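Local coordinates for protein DNA helicase RecQ (Deinococcus radiodurans, PDB 4Q48) that probably couples ATP hydrolysis to the unwinding of duplex DNA while translocating in the 3'-5' direction, this chain being the catalytic core with its helicase, zinc-binding and RQC regions, at residues Ala109-Asp114 with Leu131-Arg136; Leu54-Pro59 with Ala143-His148; Val439-Glu444 with Lys468-Val473. All blocks are in the same frame, centred on the assembly; numbering follows the deposited sequence.

Interaction 1: residues Ala109-Asp114 with Leu131-Arg136; sequences ALLRGD and LDLLER
Leu-111 reaches over to Arg-136 and Leu-133 from the last turn of helix 100-111. Its CB bond points neither at the opposing segment nor away from it; the two methyls do the touching. With chi1 at -74°, CG lies anti to the carbonyl carbon, and from there the methyls part to different partners. Leu-111 CD2 lies by the backbone of the second segment, 4.0 Å from Leu-133 O; its still shorter approach to Arg-136 O is doubtful at this resolution. Leu-111 CD1 turns to side chains, lying 4.4 Å from CD2 of Leu-133 and 3.9 Å from Arg-136 NH1. The guanidinium meets this methyl obliquely, at the end of an arm extended from CG to NE. The same leucine also touches Ala-137, the next residue along the chain after Arg-136.

Helix 100-111 closes in a Schellman motif: Gly-113, at positive phi, bonds through its N to Leu-110 O, and Asp-114 N returns to Ala-109 O (2.9 Å). The two helices belong to the parallel alpha/beta, RecA-like helicase domain. Helix 100-111 is the connection of the beta-alpha-beta crossover between strands 91-94 and 117-120, and helix 128-135 leads toward strand 139-145.

A deeper apolar layer continues the contact toward the sheet. Leu-110 CD2 faces Leu-134 CD2 at 4.4 Å, although the CB bond of Leu-134 points away from the other segment and only the end of its side chain swings back. These two leucines also rest on strand 66-70, Leu-110 on Thr-66 and Leu-134 on Ile-68. On the exposed side of helix 128-135, Asp-132 forms a salt bridge with Arg-170.

Interaction 2: residues Leu54-Pro59 with Ala143-His148; sequences LCYQLP and AIDEAH
Tyr-56 stands between helix 50-62 and strand 139-145, its base on Ala-143 and its outer end beside Asp-145. The evidence for the first part is a methylene-methyl approach: Tyr-56 CB lies 3.5 Å from Ala-143 CB, which is also 3.6 Å from Tyr-56 CG. The alanine methyl meets the ring obliquely, near the CB end. Tyr-56 CG sits between the backbone N and the carbonyl carbon (chi1 60°), a rotamer that sends the ring along the strand toward Asp-145.

There the two side chains cross at about a right angle, with ring and carboxylate planes 75° apart. Asp-145 OD2 lies at the ring edge, near its plane, 3.8 Å from Tyr-56 CE2. Its distance to Tyr-56 OH is the same, too long for a hydrogen bond; the hydroxyl is paired instead with the OH of Tyr-119. Leu-179 of strand 176-180 also touches Tyr-56.

The other carboxylate oxygen has two partners. Glu-146 N donates to the anti lone pair of Asp-145 OD1 at 2.7 Å, a bent bond of 132°, and Lys-52 NZ forms a salt bridge with this oxygen. The carboxylate thus joins the turn after the strand to the first turn of helix 50-62.

Lys-52 and Ser-53 bind ADP in another structure of this protein, though no nucleotide is present here. A strand ending at Asp-145, the first residue of the DEAH box (Asp-145 to His-148), set against a P-loop lysine and its helix is the Walker B/Walker A pairing of the helicase ATP site.

Interaction 3: residues Val439-Glu444 with Lys468-Val473; sequences VLLGRE and KLWRSV
Leu-440 and Leu-441, neighbours on helix 433-441, meet the indole of Trp-470 in two different ways. Trp-470 holds CG opposite its carbonyl carbon (chi1 -75°), which carries the indole across to that helix. The first contact is CH-pi: Leu-440 CD1 lies over one face of the six-membered ring, 3.8 Å from its centroid and 24° off the normal. Offset toward the rim, Leu-440 CD1 comes nearest to Trp-470 CE3, at 3.5 Å.

The second is apolar and at the edge. Leu-441 CD2 stays near the indole plane, 4.0 Å from Trp-470 CD1, and the two side chains run past each other in opposite directions. The other methyl, Leu-441 CD1, sits 3.4 Å above the plane of the Arg-443 guanidinium, over its centre.

Polar contacts lie around this core. Trp-470 NE1 is hydrogen-bonded to Gly-462 O, tying the ring to the loop before helix 467-479, while Arg-443 NH1 makes a salt bridge with Glu-467. Replacing Trp-470 with an alanine would probably open a gap beside Leu-440 and leave Gly-462 O without its indole partner.

Helix 433-441 ends in a Schellman motif at Gly-442. Trp-470 packs against both this helix and Met-419 of helix 414-426, which Leu-440 also touches at Ala-423, consistent with the helical core of a winged-helix RQC domain.

How the interactions relate
Interactions 1 and 2 share the seven-stranded parallel sheet of the DEAD/DEAH helicase domain, with centres about 19 Å apart and nearest atoms about 10 Å apart. Helix 128-135 of interaction 1 is followed in the chain by strand 139-145 of interaction 2, and both segments of interaction 1 fall between those of interaction 2 in the sequence. One contact packs helices away from the annotated sites; the other lies beside the ADP-binding residues. Interaction 3 follows later, in the RQC region across the chain's centre, about 62 Å from interaction 1 and about 47 Å from interaction 2, between centres. The ATP-site contact and the RQC packing thus belong to separate domains that do not touch through these residues.

Interaction 1: residues Ala109-Asp114 with Leu131-Arg136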
loop_
_atom_site.group_PDB
_atom_site.type_symbol
_atom_site.label_atom_id
_atom_site.label_comp_id
_atom_site.label_asym_id
_atom_site.label_seq_id
_atom_site.Cartn_x
_atom_site.Cartn_y
_atom_site.Cartn_z
ATOM N N ALA A 109 11.936 4.380 -34.280
ATOM C CA ALA A 109 10.522 4.654 -34.238
ATOM C C ALA A 109 10.249 5.742 -33.221
ATOM O O ALA A 109 9.427 6.631 -33.455
ATOM C CB ALA A 109 9.755 3.369 -33.913
ATOM N N LEU A 110 10.995 5.701 -32.121
ATOM C CA LEU A 110 10.940 6.747 -31.124
ATOM C C LEU A 110 11.349 8.097 -31.743
ATOM O O LEU A 110 10.638 9.109 -31.629
ATOM C CB LEU A 110 11.855 6.390 -29.953
ATOM C CG LEU A 110 12.068 7.434 -28.859
ATOM C CD1 LEU A 110 10.772 7.698 -28.092
ATOM C CD2 LEU A 110 13.174 6.998 -27.910
ATOM N N LEU A 111 12.473 8.093 -32.452
ATOM C CA LEU A 111 13.003 9.325 -33.003
ATOM C C LEU A 111 12.090 9.923 -34.054
ATOM O O LEU A 111 12.050 11.147 -34.203
ATOM C CB LEU A 111 14.413 9.096 -33.554
ATOM C CG LEU A 111 15.370 8.965 -32.364
ATOM C CD1 LEU A 111 16.794 8.601 -32.726
ATOM C CD2 LEU A 111 15.334 10.254 -31.599
ATOM N N ARG A 112 11.338 9.075 -34.756
ATOM C CA ARG A 112 10.473 9.531 -35.856
ATOM C C ARG A 112 9.071 9.925 -35.415
ATOM O O ARG A 112 8.211 10.226 -36.265
ATOM C CB ARG A 112 10.334 8.435 -36.924
ATOM C CG ARG A 112 11.436 8.356 -37.961
ATOM C CD ARG A 112 11.016 7.427 -39.104
ATOM N NE ARG A 112 11.425 7.959 -40.407
ATOM C CZ ARG A 112 10.707 8.820 -41.126
ATOM N NH1 ARG A 112 9.526 9.242 -40.699
ATOM N NH2 ARG A 112 11.160 9.250 -42.293
ATOM N N GLY A 113 8.873 10.007 -34.097
ATOM C CA GLY A 113 7.597 10.401 -33.513
ATOM C C GLY A 113 6.508 9.366 -33.789
ATOM O O GLY A 113 5.335 9.680 -33.861
ATOM N N ASP A 114 6.921 8.113 -33.926
ATOM C CA ASP A 114 6.028 7.044 -34.345
ATOM C C ASP A 114 5.334 6.312 -33.186
ATOM O O ASP A 114 4.446 5.491 -33.402
ATOM C CB ASP A 114 6.833 5.999 -35.139
ATOM C CG ASP A 114 6.872 6.273 -36.621
ATOM O OD1 ASP A 114 6.140 7.182 -37.107
ATOM O OD2 ASP A 114 7.638 5.533 -37.294
ATOM N N LEU A 131 19.748 8.385 -22.484
ATOM C CA LEU A 131 19.305 9.706 -22.058
ATOM C C LEU A 131 19.590 10.740 -23.156
ATOM O O LEU A 131 18.861 11.724 -23.311
ATOM C CB LEU A 131 19.983 10.080 -20.742
ATOM C CG LEU A 131 19.381 9.315 -19.552
ATOM C CD1 LEU A 131 20.373 9.255 -18.425
ATOM C CD2 LEU A 131 18.058 9.899 -19.058
ATOM N N ASP A 132 20.632 10.485 -23.944
ATOM C CA ASP A 132 20.987 11.366 -25.048
ATOM C C ASP A 132 19.931 11.316 -26.170
ATOM O O ASP A 132 19.536 12.381 -26.676
ATOM C CB ASP A 132 22.368 10.984 -25.615
ATOM C CG ASP A 132 23.530 11.535 -24.784
ATOM O OD1 ASP A 132 23.310 12.401 -23.918
ATOM O OD2 ASP A 132 24.675 11.078 -24.979
ATOM N N LEU A 133 19.464 10.107 -26.537
ATOM C CA LEU A 133 18.432 9.950 -27.569
ATOM C C LEU A 133 17.184 10.711 -27.177
ATOM O O LEU A 133 16.557 11.412 -27.997
ATOM C CB LEU A 133 18.032 8.499 -27.791
ATOM C CG LEU A 133 18.944 7.469 -28.454
ATOM C CD1 LEU A 133 18.062 6.386 -29.003
ATOM C CD2 LEU A 133 19.811 8.038 -29.565
ATOM N N LEU A 134 16.842 10.596 -25.904
ATOM C CA LEU A 134 15.625 11.205 -25.422
ATOM C C LEU A 134 15.679 12.698 -25.646
ATOM O O LEU A 134 14.664 13.331 -25.957
ATOM C CB LEU A 134 15.446 10.869 -23.944
ATOM C CG LEU A 134 15.027 9.403 -23.730
ATOM C CD1 LEU A 134 15.189 8.994 -22.287
ATOM C CD2 LEU A 134 13.583 9.207 -24.171
ATOM N N GLU A 135 16.882 13.256 -25.520
ATOM C CA GLU A 135 17.072 14.689 -25.670
ATOM C C GLU A 135 16.754 15.124 -27.095
ATOM O O GLU A 135 16.284 16.254 -27.312
ATOM C CB GLU A 135 18.489 15.078 -25.278
ATOM C CG GLU A 135 18.587 15.586 -23.863
ATOM C CD GLU A 135 20.024 15.815 -23.401
ATOM O OE1 GLU A 135 20.953 15.641 -24.211
ATOM O OE2 GLU A 135 20.227 16.139 -22.207
ATOM N N ARG A 136 16.981 14.212 -28.047
ATOM C CA ARG A 136 16.661 14.461 -29.456
ATOM C C ARG A 136 15.454 13.638 -29.975
ATOM O O ARG A 136 15.344 13.366 -31.166
ATOM C CB ARG A 136 17.918 14.225 -30.333
ATOM C CG ARG A 136 18.714 12.945 -30.053
ATOM C CD ARG A 136 20.076 12.947 -30.754
ATOM N NE ARG A 136 20.645 11.627 -31.078
ATOM C CZ ARG A 136 20.340 10.913 -32.165
ATOM N NH1 ARG A 136 19.490 11.387 -33.058
ATOM N NH2 ARG A 136 20.908 9.737 -32.378
#

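Interaction 2: residues Leu54-Pro59 with Ala143-His148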
loop_
_atom_site.group_PDB
_atom_site.type_symbol
_atom_site.label_atom_id
_atom_site.label_comp_id
_atom_site.label_asym_id
_atom_site.label_seq_id
_atom_site.Cartn_x
_atom_site.Cartn_y
_atom_site.Cartn_z
ATOM N N LEU A 54 -4.418 4.761 -17.161
ATOM C CA LEU A 54 -5.086 5.871 -17.836
ATOM C C LEU A 54 -4.426 7.222 -17.549
ATOM O O LEU A 54 -4.452 8.142 -18.361
ATOM C CB LEU A 54 -6.535 5.913 -17.365
ATOM C CG LEU A 54 -7.542 6.925 -17.887
ATOM C CD1 LEU A 54 -7.864 6.649 -19.340
ATOM C CD2 LEU A 54 -8.791 6.850 -17.047
ATOM N N CYS A 55 -3.855 7.321 -16.357
ATOM C CA CYS A 55 -3.329 8.557 -15.827
ATOM C C CYS A 55 -2.046 9.021 -16.503
ATOM O O CYS A 55 -1.637 10.175 -16.336
ATOM C CB CYS A 55 -3.125 8.400 -14.326
ATOM S SG CYS A 55 -4.712 8.238 -13.446
ATOM N N TYR A 56 -1.376 8.130 -17.224
ATOM C CA TYR A 56 -0.269 8.575 -18.044
ATOM C C TYR A 56 -0.510 8.284 -19.513
ATOM O O TYR A 56 -0.034 9.018 -20.372
ATOM C CB TYR A 56 1.056 7.962 -17.589
ATOM C CG TYR A 56 1.134 6.462 -17.618
ATOM C CD1 TYR A 56 1.330 5.772 -18.808
ATOM C CD2 TYR A 56 1.064 5.730 -16.438
ATOM C CE1 TYR A 56 1.415 4.380 -18.822
ATOM C CE2 TYR A 56 1.151 4.345 -16.441
ATOM C CZ TYR A 56 1.326 3.671 -17.627
ATOM O OH TYR A 56 1.419 2.291 -17.614
ATOM N N GLN A 57 -1.237 7.218 -19.807
ATOM C CA GLN A 57 -1.521 6.834 -21.188
ATOM C C GLN A 57 -2.348 7.890 -21.902
ATOM O O GLN A 57 -2.077 8.246 -23.044
ATOM C CB GLN A 57 -2.265 5.508 -21.208
ATOM C CG GLN A 57 -1.407 4.318 -20.847
ATOM C CD GLN A 57 -2.222 3.060 -20.681
ATOM O OE1 GLN A 57 -3.404 3.106 -20.358
ATOM N NE2 GLN A 57 -1.605 1.930 -20.938
ATOM N N LEU A 58 -3.351 8.409 -21.210
ATOM C CA LEU A 58 -4.232 9.407 -21.790
ATOM C C LEU A 58 -3.488 10.744 -21.954
ATOM O O LEU A 58 -3.519 11.331 -23.035
ATOM C CB LEU A 58 -5.501 9.550 -20.940
ATOM C CG LEU A 58 -6.638 10.442 -21.411
ATOM C CD1 LEU A 58 -6.829 10.341 -22.902
ATOM C CD2 LEU A 58 -7.908 10.032 -20.695
ATOM N N PRO A 59 -2.812 11.228 -20.889
ATOM C CA PRO A 59 -1.972 12.404 -21.128
ATOM C C PRO A 59 -0.944 12.192 -22.253
ATOM O O PRO A 59 -0.696 13.137 -23.005
ATOM C CB PRO A 59 -1.269 12.609 -19.782
ATOM C CG PRO A 59 -2.198 12.012 -18.786
ATOM C CD PRO A 59 -2.801 10.833 -19.465
ATOM N N ALA A 143 6.463 8.904 -17.158
ATOM C CA ALA A 143 5.648 8.267 -16.106
ATOM C C ALA A 143 6.477 7.242 -15.395
ATOM O O ALA A 143 6.911 6.257 -16.009
ATOM C CB ALA A 143 4.432 7.623 -16.678
ATOM N N ILE A 144 6.709 7.466 -14.104
ATOM C CA ILE A 144 7.394 6.474 -13.275
ATOM C C ILE A 144 6.352 5.601 -12.554
ATOM O O ILE A 144 5.720 6.030 -11.583
ATOM C CB ILE A 144 8.354 7.142 -12.275
ATOM C CG1 ILE A 144 9.500 7.833 -13.017
ATOM C CG2 ILE A 144 8.986 6.126 -11.374
ATOM C CD1 ILE A 144 9.356 9.348 -13.133
ATOM N N ASP A 145 6.133 4.395 -13.084
ATOM C CA ASP A 145 5.194 3.454 -12.482
ATOM C C ASP A 145 5.903 2.635 -11.418
ATOM O O ASP A 145 7.110 2.375 -11.526
ATOM C CB ASP A 145 4.566 2.518 -13.517
ATOM C CG ASP A 145 3.168 2.054 -13.103
ATOM O OD1 ASP A 145 2.897 2.006 -11.873
ATOM O OD2 ASP A 145 2.342 1.745 -13.998
ATOM N N GLU A 146 5.135 2.228 -10.409
ATOM C CA GLU A 146 5.682 1.600 -9.212
ATOM C C GLU A 146 6.801 2.415 -8.583
ATOM O O GLU A 146 7.881 1.882 -8.298
ATOM C CB GLU A 146 6.162 0.189 -9.526
ATOM C CG GLU A 146 5.024 -0.817 -9.438
ATOM C CD GLU A 146 5.083 -1.836 -10.530
ATOM O OE1 GLU A 146 5.904 -1.642 -11.450
ATOM O OE2 GLU A 146 4.328 -2.830 -10.471
ATOM N N ALA A 147 6.521 3.702 -8.358
ATOM C CA ALA A 147 7.512 4.660 -7.870
ATOM C C ALA A 147 8.127 4.268 -6.521
ATOM O O ALA A 147 9.214 4.737 -6.142
ATOM C CB ALA A 147 6.889 6.029 -7.772
ATOM N N HIS A 148 7.408 3.431 -5.781
ATOM C CA HIS A 148 7.815 3.041 -4.443
ATOM C C HIS A 148 9.204 2.412 -4.414
ATOM O O HIS A 148 9.898 2.506 -3.402
ATOM C CB HIS A 148 6.800 2.061 -3.854
ATOM C CG HIS A 148 6.539 0.862 -4.716
ATOM N ND1 HIS A 148 5.374 0.699 -5.437
ATOM C CD2 HIS A 148 7.291 -0.235 -4.966
ATOM C CE1 HIS A 148 5.422 -0.447 -6.093
ATOM N NE2 HIS A 148 6.573 -1.036 -5.822
#

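Interaction 3: residues Val439-Glu444 with Lys468-Val473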
loop_
_atom_site.group_PDB
_atom_site.type_symbol
_atom_site.label_atom_id
_atom_site.label_comp_id
_atom_site.label_asym_id
_atom_site.label_seq_id
_atom_site.Cartn_x
_atom_site.Cartn_y
_atom_site.Cartn_z
ATOM N N VAL A 439 9.319 14.257 31.707
ATOM C CA VAL A 439 8.676 15.546 31.779
ATOM C C VAL A 439 7.253 15.350 32.270
ATOM O O VAL A 439 6.806 15.998 33.226
ATOM C CB VAL A 439 8.685 16.268 30.415
ATOM C CG1 VAL A 439 7.919 17.567 30.500
ATOM C CG2 VAL A 439 10.119 16.513 29.934
ATOM N N LEU A 440 6.546 14.430 31.627
ATOM C CA LEU A 440 5.174 14.137 32.014
ATOM C C LEU A 440 5.045 13.780 33.498
ATOM O O LEU A 440 4.069 14.149 34.140
ATOM C CB LEU A 440 4.623 13.009 31.154
ATOM C CG LEU A 440 4.238 13.419 29.733
ATOM C CD1 LEU A 440 3.991 12.183 28.845
ATOM C CD2 LEU A 440 3.001 14.306 29.767
ATOM N N LEU A 441 6.038 13.078 34.039
ATOM C CA LEU A 441 5.958 12.557 35.401
ATOM C C LEU A 441 6.457 13.555 36.425
ATOM O O LEU A 441 6.191 13.433 37.624
ATOM C CB LEU A 441 6.770 11.263 35.516
ATOM C CG LEU A 441 6.156 10.013 34.900
ATOM C CD1 LEU A 441 7.122 8.877 35.006
ATOM C CD2 LEU A 441 4.845 9.676 35.593
ATOM N N GLY A 442 7.168 14.561 35.949
ATOM C CA GLY A 442 7.700 15.557 36.851
ATOM C C GLY A 442 8.926 15.021 37.548
ATOM O O GLY A 442 9.118 15.287 38.735
ATOM N N ARG A 443 9.725 14.233 36.826
ATOM C CA ARG A 443 10.990 13.730 37.359
ATOM C C ARG A 443 12.144 14.636 36.951
ATOM O O ARG A 443 12.341 14.897 35.759
ATOM C CB ARG A 443 11.290 12.320 36.871
ATOM C CG ARG A 443 10.337 11.234 37.313
ATOM C CD ARG A 443 10.661 10.005 36.470
ATOM N NE ARG A 443 10.051 8.769 36.940
ATOM C CZ ARG A 443 10.059 7.649 36.225
ATOM N NH1 ARG A 443 10.664 7.642 35.035
ATOM N NH2 ARG A 443 9.471 6.544 36.690
ATOM N N GLU A 444 12.920 15.092 37.934
ATOM C CA GLU A 444 14.047 15.968 37.645
ATOM C C GLU A 444 15.298 15.167 37.317
ATOM O O GLU A 444 16.288 15.214 38.047
ATOM C CB GLU A 444 14.309 16.939 38.802
ATOM C CG GLU A 444 13.036 17.580 39.376
ATOM C CD GLU A 444 13.253 19.019 39.841
ATOM O OE1 GLU A 444 14.246 19.642 39.405
ATOM O OE2 GLU A 444 12.422 19.537 40.615
ATOM N N LYS A 468 4.723 3.208 32.938
ATOM C CA LYS A 468 4.330 2.186 31.964
ATOM C C LYS A 468 3.193 2.652 31.040
ATOM O O LYS A 468 3.168 2.335 29.847
ATOM C CB LYS A 468 3.945 0.874 32.686
ATOM C CG LYS A 468 2.540 0.817 33.307
ATOM C CD LYS A 468 2.240 -0.533 33.969
ATOM C CE LYS A 468 1.406 -1.432 33.050
ATOM N NZ LYS A 468 0.950 -2.719 33.694
ATOM N N LEU A 469 2.267 3.415 31.594
ATOM C CA LEU A 469 1.123 3.890 30.846
ATOM C C LEU A 469 1.516 4.903 29.762
ATOM O O LEU A 469 0.979 4.888 28.639
ATOM C CB LEU A 469 0.141 4.542 31.803
ATOM C CG LEU A 469 -1.144 5.004 31.163
ATOM C CD1 LEU A 469 -2.291 4.509 31.986
ATOM C CD2 LEU A 469 -1.132 6.512 31.080
ATOM N N TRP A 470 2.443 5.792 30.111
ATOM C CA TRP A 470 2.846 6.827 29.197
ATOM C C TRP A 470 3.534 6.228 28.015
ATOM O O TRP A 470 3.250 6.616 26.887
ATOM C CB TRP A 470 3.747 7.836 29.887
ATOM C CG TRP A 470 2.974 8.726 30.765
ATOM C CD1 TRP A 470 3.098 8.862 32.119
ATOM C CD2 TRP A 470 1.928 9.604 30.364
ATOM N NE1 TRP A 470 2.180 9.771 32.588
ATOM C CE2 TRP A 470 1.450 10.244 31.525
ATOM C CE3 TRP A 470 1.342 9.915 29.137
ATOM C CZ2 TRP A 470 0.408 11.186 31.490
ATOM C CZ3 TRP A 470 0.298 10.847 29.104
ATOM C CH2 TRP A 470 -0.154 11.469 30.269
ATOM N N ARG A 471 4.410 5.262 28.267
ATOM C CA ARG A 471 5.177 4.647 27.194
ATOM C C ARG A 471 4.197 3.980 26.256
ATOM O O ARG A 471 4.380 3.981 25.021
ATOM C CB ARG A 471 6.187 3.635 27.732
ATOM C CG ARG A 471 7.389 4.245 28.434
ATOM C CD ARG A 471 8.123 5.278 27.575
ATOM N NE ARG A 471 9.002 4.675 26.582
ATOM C CZ ARG A 471 10.266 4.334 26.823
ATOM N NH1 ARG A 471 10.783 4.532 28.037
ATOM N NH2 ARG A 471 11.011 3.792 25.853
ATOM N N SER A 472 3.153 3.419 26.864
ATOM C CA SER A 472 2.055 2.789 26.148
ATOM C C SER A 472 1.263 3.805 25.305
ATOM O O SER A 472 1.089 3.614 24.088
ATOM C CB SER A 472 1.132 2.081 27.139
ATOM O OG SER A 472 -0.134 1.838 26.550
ATOM N N VAL A 473 0.823 4.892 25.947
ATOM C CA VAL A 473 0.116 5.967 25.260
ATOM C C VAL A 473 0.974 6.441 24.095
ATOM O O VAL A 473 0.470 6.624 22.973
ATOM C CB VAL A 473 -0.189 7.172 26.191
ATOM C CG1 VAL A 473 -0.456 8.413 25.384
ATOM C CG2 VAL A 473 -1.369 6.895 27.104
#